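Local coordinates for D,D-dipeptidase/D,D-carboxypeptidase (Enterococcus faecalis, PDB 4MUQ), which probably hydrolyses D-Ala-D-Ala dipeptides and D-Ala-ended peptides as a zinc-dependent D,D-peptidase of vancomycin resistance, here holding a phosphinate analogue of D-Ala-D-Ala, at residues 20-25 against 186-191; 97-102 against 161-166. All blocks are in the same frame, centred on the assembly; numbering follows the deposited sequence. Where two conformers were deposited one is given.

Interaction 1 of 2, residues 20-25 against 186-191; sequences LVNKNY and SLEEYT. With PE3 (3,6,9,12,15,18,21,24,27,30,33,36,39-tridecaoxahentetracontane-1,41-diol), chain H.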
ATOM      1  N   LEU A  20      -2.221  -1.306  -7.764  1.00  9.95           N
ATOM      2  CA  LEU A  20      -0.858  -1.069  -8.210  1.00  9.64           C
ATOM      3  C   LEU A  20      -0.795   0.275  -8.929  1.00  8.73           C
ATOM      4  O   LEU A  20      -1.344   0.426 -10.026  1.00 11.00           O
ATOM      5  CB  LEU A  20      -0.399  -2.187  -9.143  1.00 10.42           C
ATOM      6  CG  LEU A  20       1.015  -2.009  -9.708  1.00 10.58           C
ATOM      7  CD1 LEU A  20       2.052  -1.920  -8.588  1.00 13.96           C
ATOM      8  CD2 LEU A  20       1.359  -3.147 -10.630  1.00 11.54           C
ATOM      9  N   VAL A  21      -0.152   1.259  -8.300  1.00  9.62           N
ATOM     10  CA  VAL A  21      -0.056   2.612  -8.841  1.00  9.47           C
ATOM     11  C   VAL A  21       1.412   2.889  -9.116  1.00  9.31           C
ATOM     12  O   VAL A  21       2.238   2.856  -8.199  1.00 10.29           O
ATOM     13  CB  VAL A  21      -0.579   3.659  -7.842  1.00 10.14           C
ATOM     14  CG1 VAL A  21      -0.463   5.070  -8.423  1.00 10.55           C
ATOM     15  CG2 VAL A  21      -2.027   3.357  -7.478  1.00 13.25           C
ATOM     16  N   ASN A  22       1.755   3.078 -10.381  1.00  8.86           N
ATOM     17  CA  ASN A  22       3.147   3.314 -10.763  1.00  8.47           C
ATOM     18  C   ASN A  22       3.174   4.039 -12.105  1.00 10.83           C
ATOM     19  O   ASN A  22       2.126   4.507 -12.578  1.00 10.29           O
ATOM     20  CB  ASN A  22       3.975   2.011 -10.724  1.00  9.36           C
ATOM     21  CG  ASN A  22       3.571   1.004 -11.788  1.00 10.69           C
ATOM     22  OD1 ASN A  22       2.899   1.341 -12.766  1.00 10.84           O
ATOM     23  ND2 ASN A  22       4.001  -0.232 -11.613  1.00 10.68           N
ATOM     24  N   LYS A  23       4.342   4.147 -12.732  1.00 10.41           N
ATOM     25  CA  LYS A  23       4.444   4.880 -13.990  0.52 11.48           C
ATOM     26  C   LYS A  23       3.522   4.291 -15.056  1.00 12.08           C
ATOM     27  O   LYS A  23       2.933   5.023 -15.849  1.00 13.63           O
ATOM     28  CB  LYS A  23       5.884   4.904 -14.504  0.52 13.74           C
ATOM     29  CG  LYS A  23       6.061   5.718 -15.777  0.52 22.43           C
ATOM     30  CD  LYS A  23       7.485   5.622 -16.307  0.52 34.13           C
ATOM     31  CE  LYS A  23       7.654   6.445 -17.576  0.52 33.51           C
ATOM     32  NZ  LYS A  23       8.961   6.174 -18.238  0.52 32.24           N
ATOM     33  N   ASN A  24       3.382   2.972 -15.052  1.00 11.59           N
ATOM     34  CA  ASN A  24       2.545   2.273 -16.027  1.00 13.32           C
ATOM     35  C   ASN A  24       1.056   2.415 -15.753  1.00 12.31           C
ATOM     36  O   ASN A  24       0.252   2.420 -16.683  1.00 15.63           O
ATOM     37  CB  ASN A  24       2.897   0.787 -16.061  1.00 12.29           C
ATOM     38  CG  ASN A  24       4.297   0.526 -16.559  1.00 14.96           C
ATOM     39  OD1 ASN A  24       4.970  -0.402 -16.094  1.00 17.99           O
ATOM     40  ND2 ASN A  24       4.743   1.327 -17.504  1.00 15.69           N
ATOM     41  N   TYR A  25       0.693   2.514 -14.477  1.00 10.57           N
ATOM     42  CA  TYR A  25      -0.699   2.383 -14.071  1.00 11.34           C
ATOM     43  C   TYR A  25      -1.103   3.544 -13.177  1.00 10.80           C
ATOM     44  O   TYR A  25      -0.855   3.518 -11.971  1.00 10.56           O
ATOM     45  CB  TYR A  25      -0.909   1.056 -13.337  1.00 10.46           C
ATOM     46  CG  TYR A  25      -0.403  -0.151 -14.101  1.00 11.09           C
ATOM     47  CD1 TYR A  25      -0.966  -0.517 -15.316  1.00 12.22           C
ATOM     48  CD2 TYR A  25       0.641  -0.918 -13.604  1.00 10.85           C
ATOM     49  CE1 TYR A  25      -0.499  -1.620 -16.020  1.00 13.36           C
ATOM     50  CE2 TYR A  25       1.114  -2.021 -14.300  1.00 13.53           C
ATOM     51  CZ  TYR A  25       0.550  -2.352 -15.506  1.00 11.44           C
ATOM     52  OH  TYR A  25       0.998  -3.458 -16.203  1.00 14.49           O
ATOM     53  N   SER A 186       8.136  -7.224  -4.554  1.00 12.52           N
ATOM     54  CA  SER A 186       7.601  -5.880  -4.718  1.00 10.47           C
ATOM     55  C   SER A 186       6.103  -6.003  -4.983  1.00 10.82           C
ATOM     56  O   SER A 186       5.610  -7.094  -5.311  1.00 11.97           O
ATOM     57  CB  SER A 186       8.257  -5.193  -5.914  1.00 13.64           C
ATOM     58  OG  SER A 186       7.946  -5.868  -7.129  1.00 13.72           O
ATOM     59  N   LEU A 187       5.382  -4.896  -4.887  1.00 10.28           N
ATOM     60  CA  LEU A 187       3.952  -4.922  -5.199  1.00  9.39           C
ATOM     61  C   LEU A 187       3.707  -5.306  -6.660  1.00 10.45           C
ATOM     62  O   LEU A 187       2.740  -6.013  -6.954  1.00 10.03           O
ATOM     63  CB  LEU A 187       3.264  -3.602  -4.829  1.00  9.93           C
ATOM     64  CG  LEU A 187       1.737  -3.590  -5.003  1.00  9.87           C
ATOM     65  CD1 LEU A 187       1.051  -4.704  -4.188  1.00 10.50           C
ATOM     66  CD2 LEU A 187       1.209  -2.231  -4.594  1.00 10.22           C
ATOM     67  N   GLU A 188       4.581  -4.868  -7.567  1.00 10.18           N
ATOM     68  CA  GLU A 188       4.511  -5.280  -8.977  1.00 10.67           C
ATOM     69  C   GLU A 188       4.530  -6.802  -9.102  1.00 11.54           C
ATOM     70  O   GLU A 188       3.706  -7.391  -9.810  1.00 12.90           O
ATOM     71  CB  GLU A 188       5.689  -4.700  -9.766  1.00 11.32           C
ATOM     72  CG  GLU A 188       5.547  -3.211 -10.138  1.00 10.56           C
ATOM     73  CD  GLU A 188       5.815  -2.238  -8.992  1.00 11.65           C
ATOM     74  OE1 GLU A 188       6.318  -2.654  -7.926  1.00 11.38           O
ATOM     75  OE2 GLU A 188       5.503  -1.037  -9.177  1.00 11.07           O
ATOM     76  N   GLU A 189       5.475  -7.436  -8.418  1.00 11.53           N
ATOM     77  CA  GLU A 189       5.588  -8.882  -8.472  1.00 11.94           C
ATOM     78  C   GLU A 189       4.362  -9.571  -7.881  1.00 13.54           C
ATOM     79  O   GLU A 189       3.874 -10.542  -8.455  1.00 13.30           O
ATOM     80  CB  GLU A 189       6.868  -9.335  -7.776  1.00 14.16           C
ATOM     81  CG  GLU A 189       8.130  -9.052  -8.575  1.00 17.50           C
ATOM     82  CD  GLU A 189       9.373  -9.098  -7.719  1.00 18.04           C
ATOM     83  OE1 GLU A 189       9.513  -8.212  -6.851  1.00 16.15           O
ATOM     84  OE2 GLU A 189      10.203 -10.017  -7.912  1.00 23.01           O
ATOM     85  N   TYR A 190       3.870  -9.067  -6.752  1.00 12.15           N
ATOM     86  CA  TYR A 190       2.699  -9.660  -6.112  1.00 12.16           C
ATOM     87  C   TYR A 190       1.464  -9.553  -7.011  1.00 12.47           C
ATOM     88  O   TYR A 190       0.652 -10.476  -7.083  1.00 12.65           O
ATOM     89  CB  TYR A 190       2.434  -9.015  -4.749  1.00 11.73           C
ATOM     90  CG  TYR A 190       1.336  -9.705  -3.973  1.00 10.70           C
ATOM     91  CD1 TYR A 190       1.466 -11.028  -3.588  1.00 13.08           C
ATOM     92  CD2 TYR A 190       0.165  -9.032  -3.624  1.00 11.45           C
ATOM     93  CE1 TYR A 190       0.463 -11.675  -2.884  1.00 14.61           C
ATOM     94  CE2 TYR A 190      -0.844  -9.673  -2.906  1.00 12.01           C
ATOM     95  CZ  TYR A 190      -0.682 -10.994  -2.544  1.00 13.36           C
ATOM     96  OH  TYR A 190      -1.659 -11.658  -1.829  1.00 15.89           O
ATOM     97  N   THR A 191       1.339  -8.429  -7.706  1.00 11.85           N
ATOM     98  CA  THR A 191       0.194  -8.208  -8.589  1.00 10.98           C
ATOM     99  C   THR A 191       0.161  -9.263  -9.704  1.00 11.80           C
ATOM    100  O   THR A 191      -0.905  -9.795 -10.050  1.00 13.78           O
ATOM    101  CB  THR A 191       0.234  -6.773  -9.153  1.00  9.57           C
ATOM    102  OG1 THR A 191       0.251  -5.842  -8.063  1.00 11.25           O
ATOM    103  CG2 THR A 191      -0.987  -6.462  -9.995  1.00 12.49           C
TER
HETATM  104  O43 PE3 H 307       8.038  -1.062 -17.748  1.00 46.13           O
HETATM  105  C42 PE3 H 307       8.106  -0.813 -16.341  1.00 46.88           C
HETATM  106  C41 PE3 H 307       9.234   0.168 -15.976  1.00 47.06           C
HETATM  107  O40 PE3 H 307       9.171   0.344 -14.540  1.00 47.71           O
HETATM  108  C39 PE3 H 307       7.839   0.828 -14.371  1.00 46.01           C
HETATM  109  C38 PE3 H 307       7.280   1.115 -13.022  1.00 44.59           C
HETATM  110  O37 PE3 H 307       5.963   1.538 -13.392  1.00 42.89           O

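Interaction 2 of 2, residues 97-102 against 161-166; sequences RKYVAL and GISHEP. With LY0 ((2R)-3-[(R)-[(1R)-1-aminoethyl](hydroxy)phosphoryl]-2-methylpropanoic acid), chain C; 2D8 ((2R)-3-[(R)-[(1S)-1-aminoethyl](hydroxy)phosphoryl]-2-methylpropanoic acid), chain D; PE3 (3,6,9,12,15,18,21,24,27,30,33,36,39-tridecaoxahentetracontane-1,41-diol), chain H; EDO (1,2-ethanediol), chain E.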
ATOM      1  N   ARG A  97      13.013  12.147 -11.532  1.00 10.63           N
ATOM      2  CA  ARG A  97      12.424  10.956 -12.138  0.50 12.18           C
ATOM      3  C   ARG A  97      12.605   9.717 -11.265  1.00 13.16           C
ATOM      4  O   ARG A  97      11.757   8.826 -11.266  1.00 13.14           O
ATOM      5  CB  ARG A  97      13.019  10.705 -13.517  0.50 14.23           C
ATOM      6  CG  ARG A  97      12.406  11.535 -14.626  0.50 24.72           C
ATOM      7  CD  ARG A  97      13.091  11.250 -15.958  0.50 34.63           C
ATOM      8  NE  ARG A  97      13.007   9.845 -16.351  0.50 32.10           N
ATOM      9  CZ  ARG A  97      13.965   8.942 -16.149  0.50 31.16           C
ATOM     10  NH1 ARG A  97      15.098   9.288 -15.547  0.50 26.56           N
ATOM     11  NH2 ARG A  97      13.791   7.690 -16.547  0.50 36.64           N
ATOM     12  N   LYS A  98      13.702   9.671 -10.512  1.00 11.41           N
ATOM     13  CA  LYS A  98      14.027   8.522  -9.670  1.00 10.68           C
ATOM     14  C   LYS A  98      13.404   8.554  -8.279  1.00 10.32           C
ATOM     15  O   LYS A  98      13.204   7.502  -7.657  1.00 13.15           O
ATOM     16  CB  LYS A  98      15.549   8.374  -9.551  1.00 13.19           C
ATOM     17  CG  LYS A  98      16.242   8.004 -10.863  1.00 14.67           C
ATOM     18  CD  LYS A  98      17.758   7.896 -10.691  1.00 15.92           C
ATOM     19  CE  LYS A  98      18.420   7.319 -11.936  1.00 25.99           C
ATOM     20  NZ  LYS A  98      18.135   5.861 -12.049  1.00 40.34           N
ATOM     21  N   TYR A  99      13.109   9.740  -7.776  1.00  9.92           N
ATOM     22  CA  TYR A  99      12.663   9.899  -6.392  1.00 11.38           C
ATOM     23  C   TYR A  99      11.306  10.574  -6.197  1.00 14.44           C
ATOM     24  O   TYR A  99      10.883  10.799  -5.055  1.00 18.10           O
ATOM     25  CB  TYR A  99      13.724  10.655  -5.582  1.00  9.79           C
ATOM     26  CG  TYR A  99      14.960   9.848  -5.311  1.00  9.35           C
ATOM     27  CD1 TYR A  99      15.004   8.943  -4.250  1.00 10.41           C
ATOM     28  CD2 TYR A  99      16.090   9.959  -6.113  1.00 10.38           C
ATOM     29  CE1 TYR A  99      16.149   8.197  -3.991  1.00 10.59           C
ATOM     30  CE2 TYR A  99      17.238   9.200  -5.864  1.00 10.91           C
ATOM     31  CZ  TYR A  99      17.258   8.320  -4.809  1.00 10.96           C
ATOM     32  OH  TYR A  99      18.387   7.579  -4.569  1.00 12.05           O
ATOM     33  N   VAL A 100      10.645  10.968  -7.281  1.00 10.57           N
ATOM     34  CA  VAL A 100       9.329  11.573  -7.143  1.00 11.43           C
ATOM     35  C   VAL A 100       8.404  10.959  -8.189  1.00  9.93           C
ATOM     36  O   VAL A 100       8.684  11.030  -9.386  1.00 11.29           O
ATOM     37  CB  VAL A 100       9.352  13.107  -7.326  1.00  9.87           C
ATOM     38  CG1 VAL A 100       7.985  13.660  -6.991  1.00 12.06           C
ATOM     39  CG2 VAL A 100      10.424  13.764  -6.437  1.00 11.52           C
ATOM     40  N   ALA A 101       7.291  10.362  -7.760  1.00  9.16           N
ATOM     41  CA  ALA A 101       6.338   9.844  -8.723  1.00  9.19           C
ATOM     42  C   ALA A 101       5.692  10.964  -9.547  1.00  8.86           C
ATOM     43  O   ALA A 101       5.494  12.075  -9.058  1.00  9.42           O
ATOM     44  CB  ALA A 101       5.258   9.031  -8.021  1.00 11.25           C
ATOM     45  N   LEU A 102       5.391  10.672 -10.797  1.00 10.25           N
ATOM     46  CA  LEU A 102       4.592  11.593 -11.602  1.00  8.63           C
ATOM     47  C   LEU A 102       3.256  11.881 -10.910  1.00 11.05           C
ATOM     48  O   LEU A 102       2.677  11.006 -10.257  1.00 10.46           O
ATOM     49  CB  LEU A 102       4.318  10.984 -12.972  1.00 10.89           C
ATOM     50  CG  LEU A 102       5.486  10.837 -13.947  1.00 15.88           C
ATOM     51  CD1 LEU A 102       5.081   9.936 -15.118  1.00 20.05           C
ATOM     52  CD2 LEU A 102       5.911  12.199 -14.441  1.00 17.38           C
ATOM     53  N   GLY A 161      10.548   1.231 -11.024  1.00 11.51           N
ATOM     54  CA  GLY A 161      10.845   2.503 -11.650  1.00 13.49           C
ATOM     55  C   GLY A 161      11.215   3.625 -10.688  1.00 12.12           C
ATOM     56  O   GLY A 161      11.284   4.781 -11.109  1.00 13.08           O
ATOM     57  N   ILE A 162      11.450   3.292  -9.419  1.00 10.62           N
ATOM     58  CA  ILE A 162      11.764   4.293  -8.397  1.00 10.75           C
ATOM     59  C   ILE A 162      13.005   3.806  -7.664  1.00 11.00           C
ATOM     60  O   ILE A 162      13.146   2.609  -7.408  1.00 10.99           O
ATOM     61  CB  ILE A 162      10.560   4.452  -7.425  1.00  9.51           C
ATOM     62  CG1 ILE A 162       9.338   5.046  -8.164  1.00 11.43           C
ATOM     63  CG2 ILE A 162      10.922   5.297  -6.194  1.00 10.31           C
ATOM     64  CD1 ILE A 162       9.528   6.462  -8.690  1.00 14.59           C
ATOM     65  N   SER A 163      13.907   4.713  -7.318  1.00 11.94           N
ATOM     66  CA  SER A 163      15.104   4.328  -6.580  1.00 12.56           C
ATOM     67  C   SER A 163      14.764   3.826  -5.181  1.00 11.60           C
ATOM     68  O   SER A 163      13.698   4.094  -4.646  1.00 11.49           O
ATOM     69  CB  SER A 163      16.049   5.519  -6.489  1.00 13.98           C
ATOM     70  OG  SER A 163      16.643   5.768  -7.745  1.00 15.28           O
ATOM     71  N   HIS A 164      15.695   3.070  -4.610  1.00 12.11           N
ATOM     72  CA  HIS A 164      15.650   2.631  -3.221  1.00 11.72           C
ATOM     73  C   HIS A 164      15.200   3.769  -2.291  1.00 11.54           C
ATOM     74  O   HIS A 164      15.844   4.822  -2.251  1.00 12.56           O
ATOM     75  CB  HIS A 164      17.065   2.190  -2.857  1.00 13.71           C
ATOM     76  CG  HIS A 164      17.247   1.743  -1.440  1.00 13.16           C
ATOM     77  ND1 HIS A 164      18.482   1.751  -0.839  1.00 14.63           N
ATOM     78  CD2 HIS A 164      16.376   1.264  -0.519  1.00 12.21           C
ATOM     79  CE1 HIS A 164      18.371   1.301   0.401  1.00 14.58           C
ATOM     80  NE2 HIS A 164      17.111   0.980   0.614  1.00 13.14           N
ATOM     81  N   GLU A 165      14.126   3.537  -1.535  1.00 10.51           N
ATOM     82  CA  GLU A 165      13.661   4.503  -0.529  1.00 10.56           C
ATOM     83  C   GLU A 165      13.466   3.810   0.815  1.00 11.40           C
ATOM     84  O   GLU A 165      12.507   3.082   1.012  1.00 13.25           O
ATOM     85  CB  GLU A 165      12.370   5.187  -0.975  1.00 12.03           C
ATOM     86  CG  GLU A 165      12.515   5.984  -2.260  1.00 14.04           C
ATOM     87  CD  GLU A 165      11.388   6.955  -2.454  1.00 15.17           C
ATOM     88  OE1 GLU A 165      10.300   6.693  -1.889  1.00 15.64           O
ATOM     89  OE2 GLU A 165      11.614   7.955  -3.150  1.00 19.71           O
ATOM     90  N   PRO A 166      14.385   4.024   1.753  1.00 11.42           N
ATOM     91  CA  PRO A 166      14.229   3.407   3.075  1.00 13.22           C
ATOM     92  C   PRO A 166      12.945   3.803   3.814  1.00 12.81           C
ATOM     93  O   PRO A 166      12.495   3.050   4.685  1.00 11.38           O
ATOM     94  CB  PRO A 166      15.458   3.917   3.827  1.00 14.79           C
ATOM     95  CG  PRO A 166      16.520   4.045   2.741  1.00 14.33           C
ATOM     96  CD  PRO A 166      15.740   4.567   1.546  1.00 12.78           C
TER
HETATM   97  P   LY0 C 302       8.259   9.800  -1.990  0.50 38.18           P
HETATM   98  C1  LY0 C 302       8.728  12.292  -2.683  0.50 15.46           C
HETATM   99  N1  LY0 C 302      10.618  11.032  -2.124  0.50 13.59           N
HETATM  100  C2  LY0 C 302       9.291  11.272  -1.714  0.50 37.53           C
HETATM  101  C4  LY0 C 302       8.386   9.253  -3.716  0.50 14.68           C
HETATM  102  C5  LY0 C 302       7.216   8.448  -4.194  0.50  9.33           C
HETATM  103  C6  LY0 C 302       6.069   9.373  -4.571  0.50  8.65           C
HETATM  104  C7  LY0 C 302       7.669   7.594  -5.365  0.50  8.72           C
HETATM  105  O31 LY0 C 302       6.784  10.174  -1.721  0.50  9.88           O
HETATM  106  O32 LY0 C 302       8.629   8.697  -0.945  0.50  5.61           O
HETATM  107  O61 LY0 C 302       4.939   8.947  -4.398  0.50 28.15           O
HETATM  108  O62 LY0 C 302       6.316  10.465  -5.053  0.50  5.57           O
HETATM  109  C4  2D8 D 303       8.384   9.242  -3.718  0.50 14.51           C
HETATM  110  C5  2D8 D 303       7.213   8.444  -4.195  0.50 11.43           C
HETATM  111  C6  2D8 D 303       6.068   9.372  -4.571  0.50 17.69           C
HETATM  112  C7  2D8 D 303       7.668   7.592  -5.366  0.50 16.13           C
HETATM  113  N1  2D8 D 303       9.429  11.579  -0.430  0.50 16.78           N
HETATM  114  P   2D8 D 303       8.262   9.794  -1.994  0.50  5.77           P
HETATM  115  C1  2D8 D 303       8.756  12.291  -2.662  0.50 23.25           C
HETATM  116  C2  2D8 D 303       9.370  11.216  -1.787  0.50  9.95           C
HETATM  117  O31 2D8 D 303       6.792  10.191  -1.726  0.50 51.75           O
HETATM  118  O32 2D8 D 303       8.631   8.697  -0.943  0.50 42.59           O
HETATM  119  O61 2D8 D 303       4.938   8.947  -4.399  0.50  5.05           O
HETATM  120  O62 2D8 D 303       6.316  10.465  -5.053  0.50 27.78           O
HETATM  121  O43 PE3 H 307       8.038  -1.062 -17.748  1.00 46.13           O
HETATM  122  C42 PE3 H 307       8.106  -0.813 -16.341  1.00 46.88           C
HETATM  123  C41 PE3 H 307       9.234   0.168 -15.976  1.00 47.06           C
HETATM  124  O40 PE3 H 307       9.171   0.344 -14.540  1.00 47.71           O
HETATM  125  C39 PE3 H 307       7.839   0.828 -14.371  1.00 46.01           C
HETATM  126  C38 PE3 H 307       7.280   1.115 -13.022  1.00 44.59           C
HETATM  127  O37 PE3 H 307       5.963   1.538 -13.392  1.00 42.89           O
HETATM  128  C1  EDO E 304      14.853   3.268 -11.740  1.00 35.93           C
HETATM  129  O1  EDO E 304      14.970   4.366 -12.654  1.00 71.60           O
HETATM  130  C2  EDO E 304      15.014   3.793 -10.315  1.00 34.63           C
HETATM  131  O2  EDO E 304      16.374   4.145 -10.004  1.00 22.68           O
HETATM  132  O   HOH W   1      12.549   6.563 -12.694  1.00 26.49           O
HETATM  133  O   HOH W   2      18.273   5.931  -2.465  1.00 13.12           O

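Interaction 1 of 2, residues 20-25 against 186-191
Asn-22 and Leu-20, on the loop that follows strand 3-9, reach the first turn of helix 187-194, whose N-terminus is closed by a capping box: Glu-189 N donates to Ser-186 OG, and Ser-186 N returns the bond to Glu-189 OE1. Leu-20 lays its CD1 4.0 Å from Leu-187 CG and turns the other methyl, CD2, to Thr-191, a turn further along; its CG stands anti to the backbone N (chi1 178°), which carries the branch point toward the helix. The same CD1 lies 3.6 Å from Glu-188 OE2, beside a side chain that bends at chi2 (77°) and crosses the leucine at about a right angle. That bend delivers the carboxylate to Asn-22, while the second carboxylate oxygen, OE1, forms a salt bridge with Arg-151, so the acid is held at both oxygens. Thr-191 OG1, facing the leucine, donates to Leu-187 O at 2.7 Å, from the opposite face of that carbonyl to Thr-191 N. Asn-22 OD1 accepts weak bonds from the backbone N of Asn-24 and Tyr-25, which helps fix the amide's rotation. Its ND2 gives a nearly straight bond (175°) to the anti lone pair of Glu-188 OE2 at 3.0 Å, amide and carboxylate almost coplanar.

Interaction 2 of 2, residues 97-102 against 161-166
Tyr-99 lays one face of its ring over Ser-163 CB, which sits 3.8 Å from the ring centroid and 26° off the normal, a CH-pi contact displaced toward the phenol end; the nearest ring carbon is CZ, 3.5 Å from Ser-163 CB. With chi1 at -71° the tyrosine CG lies beside its own backbone N, and the ring reaches out across the 161-166 loop. Its OH meets a water in the ring plane, and that water donates to His-164 O, tying the phenol to the loop backbone. At the other end of the ring, CD1 has Glu-165 OE2 at its edge, the carboxylate turned only 18° from the ring plane. One direct hydrogen bond joins the backbones: Ser-163 N donates to Lys-98 O at 2.9 Å, in the carbonyl plane. Ile-162 CG2 packs against the same oxygen, and its CA adds a longer C-H...O contact. A second water donates to both Arg-97 O and Gly-161 O. Here the last turn of helix 93-99 and the loop before strand 168-171 wall the active site of this Hedgehog/DD-peptidase fold, and both carry residues of the pocket for the phosphinate. In both modelled epimers Ala-101 N donates to the ligand carboxylate oxygen O62 at 2.9 Å, while Ile-162 CD1 approaches the methyl C7. Arg-75, Gln-80, Ser-106 and Trp-167 supply further bonds to the ligand. The Glu-165 chain runs extended beyond CG, bringing OE1 within 2.8 Å of phosphinate oxygen O32; the Glu-165 side chain comes to about 4 Å from the zinc. On the outer side, Ser-163 OG and Lys-98 NZ share the 1,2-ethanediol oxygen O2, with Lys-98 CB lying 3.4 Å from Ser-163 OG.

Interaction 2 is nested along the chain inside the loop closed by interaction 1, and their centres lie 13 Å apart. Their nearest atoms come to about 4 Å without touching, and one polyethylene glycol fragment touches both, meeting Asn-22 and Gly-161. Helix 157-160 links them: it runs directly into the 161-166 loop, and its Thr-160 and Ile-159 touch Glu-188 and Glu-189. Interaction 2 builds part of the ligand pocket itself, beside the zinc ligands Asp-115 and His-168, which with His-108 hold the metal. Interaction 1 lies farther off: the Asn-22 side chain is about 9 Å from the phosphinate and that of Leu-187 about 9 Å from the side chain of His-168.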